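Local coordinates for protein 5-Carboxyvanillate Decarboxylase (Novosphingobium aromaticivorans, PDB 4QRN) that probably catalyses the manganese-dependent, non-oxidative decarboxylation of 5-carboxyvanillate, as a metal-binding member of the amidohydrolase superfamily, at residues V67-W70 and G71-Q75; S78-A81 and T82-E86; L89-G92 and E93-A97; A334-Y337 and P338-Y341. All blocks are in the same frame, centred on the assembly; numbering follows the deposited sequence. Where two conformers were deposited one is given.

Contact 1: residues V67-W70 and G71-Q75. With 1DF (4-hydroxy-3-methoxy-5-nitrobenzoic acid), chain F.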
loop_
_atom_site.group_PDB
_atom_site.type_symbol
_atom_site.label_atom_id
_atom_site.label_comp_id
_atom_site.label_asym_id
_atom_site.label_seq_id
_atom_site.Cartn_x
_atom_site.Cartn_y
_atom_site.Cartn_z
ATOM N N VAL A 67 -21.074 -3.531 6.809
ATOM C CA VAL A 67 -21.471 -4.890 7.141
ATOM C C VAL A 67 -20.267 -5.670 7.657
ATOM O O VAL A 67 -20.357 -6.380 8.659
ATOM C CB VAL A 67 -22.133 -5.595 5.935
ATOM C CG1 VAL A 67 -22.384 -7.080 6.233
ATOM C CG2 VAL A 67 -23.436 -4.874 5.534
ATOM N N SER A 68 -19.147 -5.566 6.954
ATOM C CA SER A 68 -17.960 -6.328 7.346
ATOM C C SER A 68 -17.403 -5.874 8.691
ATOM O O SER A 68 -17.166 -6.682 9.578
ATOM C CB SER A 68 -16.915 -6.172 6.264
ATOM O OG SER A 68 -15.738 -6.858 6.639
ATOM N N LEU A 69 -17.178 -4.578 8.841
ATOM C CA LEU A 69 -16.481 -4.053 10.008
ATOM C C LEU A 69 -17.375 -4.045 11.248
ATOM O O LEU A 69 -16.986 -4.556 12.308
ATOM C CB LEU A 69 -16.015 -2.620 9.693
ATOM C CG LEU A 69 -15.238 -1.881 10.777
ATOM C CD1 LEU A 69 -13.914 -2.577 11.040
ATOM C CD2 LEU A 69 -15.025 -0.438 10.358
ATOM N N TRP A 70 -18.564 -3.456 11.112
ATOM C CA TRP A 70 -19.441 -3.277 12.259
ATOM C C TRP A 70 -20.358 -4.477 12.480
ATOM O O TRP A 70 -20.747 -4.730 13.605
ATOM C CB TRP A 70 -20.166 -1.909 12.209
ATOM C CG TRP A 70 -19.156 -0.882 12.636
ATOM C CD1 TRP A 70 -18.463 0.001 11.853
ATOM C CD2 TRP A 70 -18.608 -0.775 13.942
ATOM N NE1 TRP A 70 -17.524 0.678 12.607
ATOM C CE2 TRP A 70 -17.594 0.208 13.890
ATOM C CE3 TRP A 70 -18.868 -1.423 15.156
ATOM C CZ2 TRP A 70 -16.833 0.540 14.988
ATOM C CZ3 TRP A 70 -18.111 -1.059 16.259
ATOM C CH2 TRP A 70 -17.118 -0.088 16.156
ATOM N N GLY A 71 -20.658 -5.256 11.441
ATOM C CA GLY A 71 -21.262 -6.559 11.684
ATOM C C GLY A 71 -20.344 -7.377 12.590
ATOM O O GLY A 71 -20.774 -8.073 13.520
ATOM N N PHE A 72 -19.041 -7.278 12.351
ATOM C CA PHE A 72 -18.063 -7.981 13.193
ATOM C C PHE A 72 -18.005 -7.405 14.610
ATOM O O PHE A 72 -18.278 -8.114 15.582
ATOM C CB PHE A 72 -16.665 -7.980 12.542
ATOM C CG PHE A 72 -15.603 -8.660 13.375
ATOM C CD1 PHE A 72 -15.604 -10.046 13.514
ATOM C CD2 PHE A 72 -14.623 -7.927 14.035
ATOM C CE1 PHE A 72 -14.623 -10.678 14.280
ATOM C CE2 PHE A 72 -13.653 -8.553 14.805
ATOM C CZ PHE A 72 -13.657 -9.934 14.929
ATOM N N TYR A 73 -17.671 -6.130 14.768
ATOM C CA TYR A 73 -17.463 -5.652 16.133
ATOM C C TYR A 73 -18.736 -5.630 16.952
ATOM O O TYR A 73 -18.684 -5.870 18.161
ATOM C CB TYR A 73 -16.746 -4.279 16.178
ATOM C CG TYR A 73 -15.297 -4.436 15.816
ATOM C CD1 TYR A 73 -14.442 -5.181 16.629
ATOM C CD2 TYR A 73 -14.786 -3.890 14.652
ATOM C CE1 TYR A 73 -13.126 -5.392 16.261
ATOM C CE2 TYR A 73 -13.471 -4.099 14.288
ATOM C CZ TYR A 73 -12.654 -4.848 15.085
ATOM O OH TYR A 73 -11.357 -5.088 14.717
ATOM N N ALA A 74 -19.870 -5.349 16.335
ATOM C CA ALA A 74 -21.086 -5.229 17.119
ATOM C C ALA A 74 -21.735 -6.576 17.424
ATOM O O ALA A 74 -22.543 -6.650 18.344
ATOM C CB ALA A 74 -22.075 -4.313 16.407
ATOM N N GLN A 75 -21.382 -7.638 16.692
ATOM C CA GLN A 75 -22.056 -8.940 16.852
ATOM C C GLN A 75 -21.145 -10.166 17.024
ATOM O O GLN A 75 -21.620 -11.227 17.402
ATOM C CB GLN A 75 -22.986 -9.188 15.670
ATOM C CG GLN A 75 -23.948 -8.037 15.419
ATOM C CD GLN A 75 -24.852 -8.286 14.232
ATOM O OE1 GLN A 75 -26.072 -8.203 14.344
ATOM N NE2 GLN A 75 -24.256 -8.585 13.083
HETATM C C1 1DF F . -9.449 -1.437 13.559
HETATM C CO1 1DF F . -8.224 -0.832 13.541
HETATM C CO2 1DF F . -10.613 -0.637 13.561
HETATM C CM1 1DF F . -8.222 0.601 13.628
HETATM C CM2 1DF F . -10.553 0.723 13.786
HETATM O OM 1DF F . -11.650 1.535 13.847
HETATM C CZ 1DF F . -9.337 1.369 13.953
HETATM C CC 1DF F . -9.598 -2.912 13.499
HETATM C CV 1DF F . -12.895 0.982 13.417
HETATM O O1 1DF F . -8.645 -3.639 14.004
HETATM O O2 1DF F . -10.623 -3.385 12.994
HETATM O O3 1DF F . -9.250 2.611 14.333
HETATM N N 1DF F . -6.966 1.248 13.114
HETATM O O11 1DF F . -6.859 2.436 12.996
HETATM O O22 1DF F . -6.074 0.484 12.652
#
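Tyr73 packs back against Leu69 and Trp70, the residues one turn earlier on helix 64-75. Its CG lies anti to the carbonyl carbon and beside the backbone N (chi1 -73°), which brings the ring alongside the preceding turn. From there, CB comes within 3.5 Å of Trp70 CZ3, obliquely to the indole. The two rings form an edge-to-face pair, with the edge of Tyr73 toward the indole face and the planes at 58°. Farther out, Tyr73 CD2 passes Leu69 O, and CE2 meets Leu69 CD1 at 3.6 Å, the methyl lying at the edge of the phenol ring and in its plane. Phe72 occupies one face of that ring, its CD2 3.6 Å above the centre. The tip, OH, donates to the ligand carboxylate oxygen O2 at 2.5 Å, a short bond, and is also hydrogen-bonded to Arg80 on the next helix. Along the backbone, Tyr73 N reaches Leu69 O at 3.0 Å and Ala74 N reaches Trp70 O at 2.9 Å, while the bond from Gly71 N to Val67 O is weak. The indole has its own polar tie, NE1 bonding to Ser113 O. Leu69 adds an apolar flank to the ligand, with CD2 4.0 Å from its methoxy carbon CV. One polar hydroxyl thus emerges from an aromatic and aliphatic wall, an environment suited to recognising the carboxylate remote from the metal while Leu69 offers carbon to the methoxy group.

Contact 2: residues S78-A81 and T82-E86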
loop_
_atom_site.group_PDB
_atom_site.type_symbol
_atom_site.label_atom_id
_atom_site.label_comp_id
_atom_site.label_asym_id
_atom_site.label_seq_id
_atom_site.Cartn_x
_atom_site.Cartn_y
_atom_site.Cartn_z
ATOM N N SER A 78 -16.368 -13.292 19.381
ATOM C CA SER A 78 -14.952 -13.433 19.650
ATOM C C SER A 78 -14.525 -12.635 20.863
ATOM O O SER A 78 -15.031 -11.535 21.153
ATOM C CB SER A 78 -14.121 -13.038 18.434
ATOM O OG SER A 78 -14.187 -11.635 18.172
ATOM N N GLU A 79 -13.531 -13.162 21.541
ATOM C CA GLU A 79 -12.950 -12.454 22.663
ATOM C C GLU A 79 -12.460 -11.063 22.246
ATOM O O GLU A 79 -12.685 -10.070 22.948
ATOM C CB GLU A 79 -11.815 -13.313 23.208
ATOM C CG GLU A 79 -11.157 -12.826 24.450
ATOM C CD GLU A 79 -10.201 -13.892 25.050
ATOM O OE1 GLU A 79 -9.583 -13.596 26.101
ATOM O OE2 GLU A 79 -10.058 -15.028 24.483
ATOM N N ARG A 80 -11.750 -10.993 21.122
ATOM C CA ARG A 80 -11.211 -9.721 20.697
ATOM C C ARG A 80 -12.325 -8.700 20.426
ATOM O O ARG A 80 -12.244 -7.552 20.893
ATOM C CB ARG A 80 -10.316 -9.884 19.474
ATOM C CG ARG A 80 -9.794 -8.560 18.933
ATOM C CD ARG A 80 -8.712 -8.761 17.854
ATOM N NE ARG A 80 -8.196 -7.456 17.459
ATOM C CZ ARG A 80 -8.755 -6.660 16.548
ATOM N NH1 ARG A 80 -9.758 -7.077 15.790
ATOM N NH2 ARG A 80 -8.285 -5.426 16.410
ATOM N N ALA A 81 -13.362 -9.084 19.683
ATOM C CA ALA A 81 -14.402 -8.106 19.342
ATOM C C ALA A 81 -15.162 -7.660 20.576
ATOM O O ALA A 81 -15.483 -6.478 20.739
ATOM C CB ALA A 81 -15.369 -8.680 18.351
ATOM N N THR A 82 -15.523 -8.599 21.437
ATOM C CA THR A 82 -16.355 -8.229 22.564
ATOM C C THR A 82 -15.612 -7.302 23.513
ATOM O O THR A 82 -16.208 -6.370 24.051
ATOM C CB THR A 82 -16.921 -9.470 23.318
ATOM O OG1 THR A 82 -15.840 -10.298 23.734
ATOM C CG2 THR A 82 -17.870 -10.279 22.431
ATOM N N GLN A 83 -14.326 -7.541 23.735
ATOM C CA GLN A 83 -13.551 -6.646 24.588
ATOM C C GLN A 83 -13.360 -5.272 23.956
ATOM O O GLN A 83 -13.385 -4.255 24.652
ATOM C CB GLN A 83 -12.197 -7.277 24.881
ATOM C CG GLN A 83 -12.226 -8.380 25.905
ATOM C CD GLN A 83 -12.748 -7.905 27.251
ATOM O OE1 GLN A 83 -12.174 -7.007 27.869
ATOM N NE2 GLN A 83 -13.845 -8.502 27.708
ATOM N N ILE A 84 -13.148 -5.226 22.646
ATOM C CA ILE A 84 -13.055 -3.952 21.962
ATOM C C ILE A 84 -14.330 -3.143 22.124
ATOM O O ILE A 84 -14.278 -1.930 22.398
ATOM C CB ILE A 84 -12.685 -4.179 20.479
ATOM C CG1 ILE A 84 -11.175 -4.472 20.397
ATOM C CG2 ILE A 84 -13.128 -3.012 19.577
ATOM C CD1 ILE A 84 -10.702 -4.998 19.052
ATOM N N LEU A 85 -15.488 -3.769 21.932
ATOM C CA LEU A 85 -16.723 -3.002 21.990
ATOM C C LEU A 85 -16.902 -2.423 23.393
ATOM O O LEU A 85 -17.291 -1.257 23.541
ATOM C CB LEU A 85 -17.892 -3.897 21.577
ATOM C CG LEU A 85 -19.260 -3.240 21.509
ATOM C CD1 LEU A 85 -19.259 -2.123 20.491
ATOM C CD2 LEU A 85 -20.330 -4.310 21.205
ATOM N N GLU A 86 -16.634 -3.225 24.420
ATOM C CA GLU A 86 -16.728 -2.722 25.778
ATOM C C GLU A 86 -15.809 -1.526 26.017
ATOM O O GLU A 86 -16.194 -0.499 26.592
ATOM C CB GLU A 86 -16.367 -3.833 26.763
ATOM C CG GLU A 86 -17.420 -4.893 26.898
ATOM C CD GLU A 86 -17.050 -5.969 27.915
ATOM O OE1 GLU A 86 -16.112 -5.757 28.729
ATOM O OE2 GLU A 86 -17.716 -7.033 27.911
HETATM O O HOH W 1 -13.919 -10.919 25.757
#
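Thr82 N donates to Ser78 O at 3.0 Å. Ser78 also acts through its side chain: OG, between the backbone N and the carbonyl carbon (chi1 69°), accepts from Ala81 N at 3.1 Å and has a second partner in Ser76 OG. The next turn is held by Gln83 N to Glu79 O, Ile84 N to Arg80 O and Leu85 N to Ala81 O. Glu79 O is shared further, since water 1 donates to it at 3.2 Å and accepts from Gln83 NE2 at 3.1 Å. This bridge depends on the bend of the Gln83 chain at chi2, and its OE1 is taken by Arg94. Ser78 is the N-cap of helix 79-89, its hydroxyl satisfying a first-turn amide with no helical carbonyl one turn earlier to accept from it. Outward from the backbone, Arg80 runs extended from CG to NE, and Ile84 lies across it. Ile84 CD1 sits 3.5 Å above the guanidinium plane, over its centre, and 3.7 Å from Arg80 CG. With this methyl on one face, the nitrogens are engaged as well: besides the bond to Tyr73, NH2 bonds to both Tyr339 O and a carboxylate oxygen of the inhibitor, placing the arginine in the ligand pocket. Ala81 and Ile84 pack on Tyr73 of helix 64-75, and the side chain of Arg80 touches Ala281 of the second subunit.

Contact 3: residues L89-G92 and E93-A97; sequences LDLG and ERRIA
The guanidinium of Arg95 carries Leu91 CD2 over one face and presents its edge to Asp90 O. That one carbonyl oxygen is gripped side-on by two nitrogens, NE at 2.8 Å and NH2 at 3.2 Å, and lies within 2° of the guanidinium plane. The bend of the Arg95 chain at chi3 (-63°) turns the group back to the loop that precedes its helix; NH2 also bonds to Ala43 O of strand 38-44. Asp90 itself makes an Asx turn, leading into helix 93-101 with Gly92 as N-cap. Its carboxylate is used on both faces: Gly92 N (2.8 Å) and Arg95 N (3.0 Å) reach OD2 from opposite sides of the plane. These two amides at the helix entrance would probably favour the ionised form of the aspartate. The first turn closes as Ile96 N bonds to Gly92 O at 3.0 Å. Leu91 runs alongside Arg95 and packs on helix 122-142. Arg94 takes its guanidinium away to Gln83 and Glu86, although its CB touches the Asp90 carboxylate. The other carboxylate oxygen, OD1, accepts at 2.6 Å from water 2, which in turn accepts from Arg94 N at 3.0 Å.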
loop_
_atom_site.group_PDB
_atom_site.type_symbol
_atom_site.label_atom_id
_atom_site.label_comp_id
_atom_site.label_asym_id
_atom_site.label_seq_id
_atom_site.Cartn_x
_atom_site.Cartn_y
_atom_site.Cartn_z
ATOM N N LEU A 89 -16.775 1.863 24.319
ATOM C CA LEU A 89 -17.931 2.573 24.868
ATOM C C LEU A 89 -17.619 3.311 26.167
ATOM O O LEU A 89 -18.412 4.158 26.599
ATOM C CB LEU A 89 -19.098 1.597 25.041
ATOM C CG LEU A 89 -19.708 1.141 23.703
ATOM C CD1 LEU A 89 -20.577 -0.100 23.907
ATOM C CD2 LEU A 89 -20.486 2.245 22.998
ATOM N N ASP A 90 -16.480 3.014 26.790
ATOM C CA ASP A 90 -16.142 3.643 28.069
ATOM C C ASP A 90 -15.311 4.901 27.832
ATOM O O ASP A 90 -14.324 4.863 27.099
ATOM C CB ASP A 90 -15.364 2.691 28.961
ATOM C CG ASP A 90 -15.265 3.203 30.382
ATOM O OD1 ASP A 90 -16.174 2.879 31.175
ATOM O OD2 ASP A 90 -14.307 3.932 30.727
ATOM N N LEU A 91 -15.740 5.995 28.457
ATOM C CA LEU A 91 -15.006 7.266 28.470
ATOM C C LEU A 91 -14.743 7.711 29.899
ATOM O O LEU A 91 -14.821 8.884 30.226
ATOM C CB LEU A 91 -15.791 8.350 27.737
ATOM C CG LEU A 91 -15.739 8.258 26.225
ATOM C CD1 LEU A 91 -16.717 9.250 25.621
ATOM C CD2 LEU A 91 -14.315 8.523 25.711
ATOM N N GLY A 92 -14.421 6.756 30.755
ATOM C CA GLY A 92 -14.316 7.019 32.174
ATOM C C GLY A 92 -13.275 6.170 32.862
ATOM O O GLY A 92 -12.181 5.968 32.345
ATOM N N GLU A 93 -13.625 5.673 34.041
ATOM C CA GLU A 93 -12.641 5.062 34.914
ATOM C C GLU A 93 -12.013 3.803 34.346
ATOM O O GLU A 93 -10.851 3.546 34.643
ATOM C CB GLU A 93 -13.265 4.743 36.272
ATOM C CG GLU A 93 -13.707 5.970 37.042
ATOM C CD GLU A 93 -12.562 6.927 37.321
ATOM O OE1 GLU A 93 -11.399 6.471 37.394
ATOM O OE2 GLU A 93 -12.826 8.139 37.463
ATOM N N ARG A 94 -12.742 3.018 33.552
ATOM C CA ARG A 94 -12.139 1.817 32.952
ATOM C C ARG A 94 -11.085 2.216 31.932
ATOM O O ARG A 94 -9.989 1.646 31.923
ATOM C CB ARG A 94 -13.162 0.849 32.300
ATOM C CG ARG A 94 -12.442 -0.366 31.545
ATOM C CD ARG A 94 -13.352 -1.357 30.773
ATOM N NE ARG A 94 -12.593 -2.519 30.257
ATOM C CZ ARG A 94 -13.138 -3.590 29.687
ATOM N NH1 ARG A 94 -12.364 -4.578 29.264
ATOM N NH2 ARG A 94 -14.456 -3.676 29.535
ATOM N N ARG A 95 -11.399 3.189 31.073
ATOM C CA ARG A 95 -10.419 3.649 30.097
ATOM C C ARG A 95 -9.189 4.210 30.819
ATOM O O ARG A 95 -8.056 3.931 30.434
ATOM C CB ARG A 95 -11.050 4.703 29.190
ATOM C CG ARG A 95 -10.074 5.296 28.178
ATOM C CD ARG A 95 -10.757 6.212 27.195
ATOM N NE ARG A 95 -11.749 5.543 26.372
ATOM C CZ ARG A 95 -11.589 5.182 25.102
ATOM N NH1 ARG A 95 -10.459 5.440 24.425
ATOM N NH2 ARG A 95 -12.591 4.595 24.468
ATOM N N ILE A 96 -9.409 5.013 31.850
ATOM C CA ILE A 96 -8.298 5.576 32.607
ATOM C C ILE A 96 -7.441 4.466 33.215
ATOM O O ILE A 96 -6.221 4.547 33.176
ATOM C CB ILE A 96 -8.820 6.514 33.704
ATOM C CG1 ILE A 96 -9.443 7.772 33.093
ATOM C CG2 ILE A 96 -7.718 6.845 34.731
ATOM C CD1 ILE A 96 -8.480 8.748 32.545
ATOM N N ALA A 97 -8.075 3.448 33.792
ATOM C CA ALA A 97 -7.316 2.335 34.365
ATOM C C ALA A 97 -6.499 1.617 33.274
ATOM O O ALA A 97 -5.365 1.199 33.527
ATOM C CB ALA A 97 -8.255 1.378 35.073
HETATM O O HOH W 2 -15.692 3.116 33.688
#

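Contact 4: residues A334-Y337 and P338-Y341; sequences AMDY and PYQY. With MN (manganese (II) ion), chain E; 1DF (4-hydroxy-3-methoxy-5-nitrobenzoic acid), chain F.
Pro338, joined to Tyr337 by a cis peptide, folds back with CB over the Tyr337 ring, 3.8 Å from the centroid and 8° off the normal, a CH-pi contact. Tyr339 follows, its ring over the inhibitor; 1DF CM2 lies 3.2 Å above the ring plane, near its centre, and the hydroxyl is bonded to Thr112. Gln340 N donates to Asp336 O at 3.0 Å, closing the turn. Water 3 lies between Gln340 OE1 (2.9 Å) and Asp336 OD2 (2.8 Å), and Gln340 NE2 bonds to Glu345. Tyr341 receives the edge of Tyr337 on its face, the planes at 88° and Tyr337 CD2 3.4 Å from Tyr341 CD1. CG is anti to the backbone N in both (chi1 177° in Tyr337), setting the side chains side by side. Met335 SD meets the edge of the Tyr341 ring in a Met-aromatic contact, 3.8 Å from CD1, while Tyr337 OH bonds to Asp98 OD2 and Tyr341 OH to Asp98 O. The turn holds Asp336, whose OD1 binds manganese at 2.1 Å and whose OD2 bonds to His263. With Glu41, His210, water 4, and 1DF O3 and O11, it makes a six-coordinate site, the aspartate following the last barrel strand as in amidohydrolases.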
loop_
_atom_site.group_PDB
_atom_site.type_symbol
_atom_site.label_atom_id
_atom_site.label_comp_id
_atom_site.label_asym_id
_atom_site.label_seq_id
_atom_site.Cartn_x
_atom_site.Cartn_y
_atom_site.Cartn_z
ATOM N N ALA A 334 1.447 6.499 18.694
ATOM C CA ALA A 334 0.015 6.255 18.887
ATOM C C ALA A 334 -0.154 4.788 19.216
ATOM O O ALA A 334 0.594 3.935 18.722
ATOM C CB ALA A 334 -0.793 6.592 17.638
ATOM N N MET A 335 -1.167 4.501 20.034
ATOM C CA MET A 335 -1.467 3.132 20.426
ATOM C C MET A 335 -2.557 2.457 19.554
ATOM O O MET A 335 -2.490 1.256 19.319
ATOM C CB MET A 335 -1.867 3.105 21.903
ATOM C CG MET A 335 -2.301 1.745 22.389
ATOM S SD MET A 335 -2.705 1.691 24.135
ATOM C CE MET A 335 -1.099 1.405 24.868
ATOM N N ASP A 336 -3.575 3.213 19.127
ATOM C CA ASP A 336 -4.746 2.629 18.459
ATOM C C ASP A 336 -5.569 1.831 19.485
ATOM O O ASP A 336 -6.212 0.834 19.142
ATOM C CB ASP A 336 -4.360 1.787 17.206
ATOM C CG ASP A 336 -5.143 2.180 15.932
ATOM O OD1 ASP A 336 -6.274 2.750 16.040
ATOM O OD2 ASP A 336 -4.605 1.888 14.830
ATOM N N TYR A 337 -5.621 2.307 20.727
ATOM C CA TYR A 337 -6.528 1.703 21.704
ATOM C C TYR A 337 -7.970 1.892 21.216
ATOM O O TYR A 337 -8.312 2.976 20.758
ATOM C CB TYR A 337 -6.355 2.411 23.021
ATOM C CG TYR A 337 -7.275 1.947 24.124
ATOM C CD1 TYR A 337 -8.527 2.538 24.326
ATOM C CD2 TYR A 337 -6.880 0.931 24.996
ATOM C CE1 TYR A 337 -9.349 2.156 25.374
ATOM C CE2 TYR A 337 -7.711 0.527 26.057
ATOM C CZ TYR A 337 -8.938 1.156 26.239
ATOM O OH TYR A 337 -9.770 0.816 27.291
ATOM N N PRO A 338 -8.849 0.884 21.349
ATOM C CA PRO A 338 -8.635 -0.431 21.964
ATOM C C PRO A 338 -8.387 -1.529 20.938
ATOM O O PRO A 338 -8.330 -2.703 21.321
ATOM C CB PRO A 338 -9.958 -0.652 22.703
ATOM C CG PRO A 338 -10.984 -0.081 21.759
ATOM C CD PRO A 338 -10.294 1.154 21.162
ATOM N N TYR A 339 -8.285 -1.163 19.662
ATOM C CA TYR A 339 -8.059 -2.143 18.616
ATOM C C TYR A 339 -6.719 -2.850 18.729
ATOM O O TYR A 339 -6.567 -3.990 18.282
ATOM C CB TYR A 339 -8.205 -1.488 17.236
ATOM C CG TYR A 339 -9.605 -0.924 17.048
ATOM C CD1 TYR A 339 -10.678 -1.766 16.776
ATOM C CD2 TYR A 339 -9.859 0.443 17.144
ATOM C CE1 TYR A 339 -11.966 -1.281 16.636
ATOM C CE2 TYR A 339 -11.157 0.954 17.016
ATOM C CZ TYR A 339 -12.192 0.077 16.735
ATOM O OH TYR A 339 -13.467 0.534 16.581
ATOM N N GLN A 340 -5.735 -2.163 19.300
ATOM C CA GLN A 340 -4.402 -2.706 19.448
ATOM C C GLN A 340 -3.821 -2.262 20.796
ATOM O O GLN A 340 -2.916 -1.427 20.864
ATOM C CB GLN A 340 -3.535 -2.300 18.261
ATOM C CG GLN A 340 -2.255 -3.109 18.160
ATOM C CD GLN A 340 -1.707 -3.147 16.742
ATOM O OE1 GLN A 340 -2.419 -2.873 15.769
ATOM N NE2 GLN A 340 -0.419 -3.467 16.626
ATOM N N TYR A 341 -4.373 -2.824 21.867
ATOM C CA TYR A 341 -4.015 -2.473 23.241
ATOM C C TYR A 341 -3.055 -3.528 23.761
ATOM O O TYR A 341 -3.481 -4.588 24.199
ATOM C CB TYR A 341 -5.298 -2.443 24.085
ATOM C CG TYR A 341 -5.088 -2.200 25.560
ATOM C CD1 TYR A 341 -4.343 -1.116 26.020
ATOM C CD2 TYR A 341 -5.660 -3.039 26.504
ATOM C CE1 TYR A 341 -4.161 -0.871 27.370
ATOM C CE2 TYR A 341 -5.484 -2.818 27.861
ATOM C CZ TYR A 341 -4.732 -1.738 28.294
ATOM O OH TYR A 341 -4.539 -1.519 29.637
HETATM MN MN MN E . -7.456 3.706 14.585
HETATM C C1 1DF F . -9.449 -1.437 13.559
HETATM C CO1 1DF F . -8.224 -0.832 13.541
HETATM C CO2 1DF F . -10.613 -0.637 13.561
HETATM C CM1 1DF F . -8.222 0.601 13.628
HETATM C CM2 1DF F . -10.553 0.723 13.786
HETATM O OM 1DF F . -11.650 1.535 13.847
HETATM C CZ 1DF F . -9.337 1.369 13.953
HETATM C CC 1DF F . -9.598 -2.912 13.499
HETATM C CV 1DF F . -12.895 0.982 13.417
HETATM O O1 1DF F . -8.645 -3.639 14.004
HETATM O O2 1DF F . -10.623 -3.385 12.994
HETATM O O3 1DF F . -9.250 2.611 14.333
HETATM N N 1DF F . -6.966 1.248 13.114
HETATM O O11 1DF F . -6.859 2.436 12.996
HETATM O O22 1DF F . -6.074 0.484 12.652
HETATM O O HOH W 3 -4.173 -0.883 14.520
HETATM O O HOH W 4 -8.126 4.898 16.297
#

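How the contacts relate
Along the chain the four contacts stand in series, each closing a short local turn, and none nests within or crosses another. Contact 1 ends helix 64-75 and contact 2 opens helix 79-89; the two helices pack together. Contact 3 starts helix 93-101 and is tied back to contact 2 through Arg94. Contact 4 returns from far down the sequence, after strand 331-332, and meets all three: Tyr339 touches Trp70, Tyr73 and Ile84, and Tyr337 touches Arg95. Contacts 1, 2 and 4 converge on the inhibitor and touch the second subunit, whereas contact 3 stays apart, the Arg95 side chain about 11 Å from the inhibitor, and touches no other subunit.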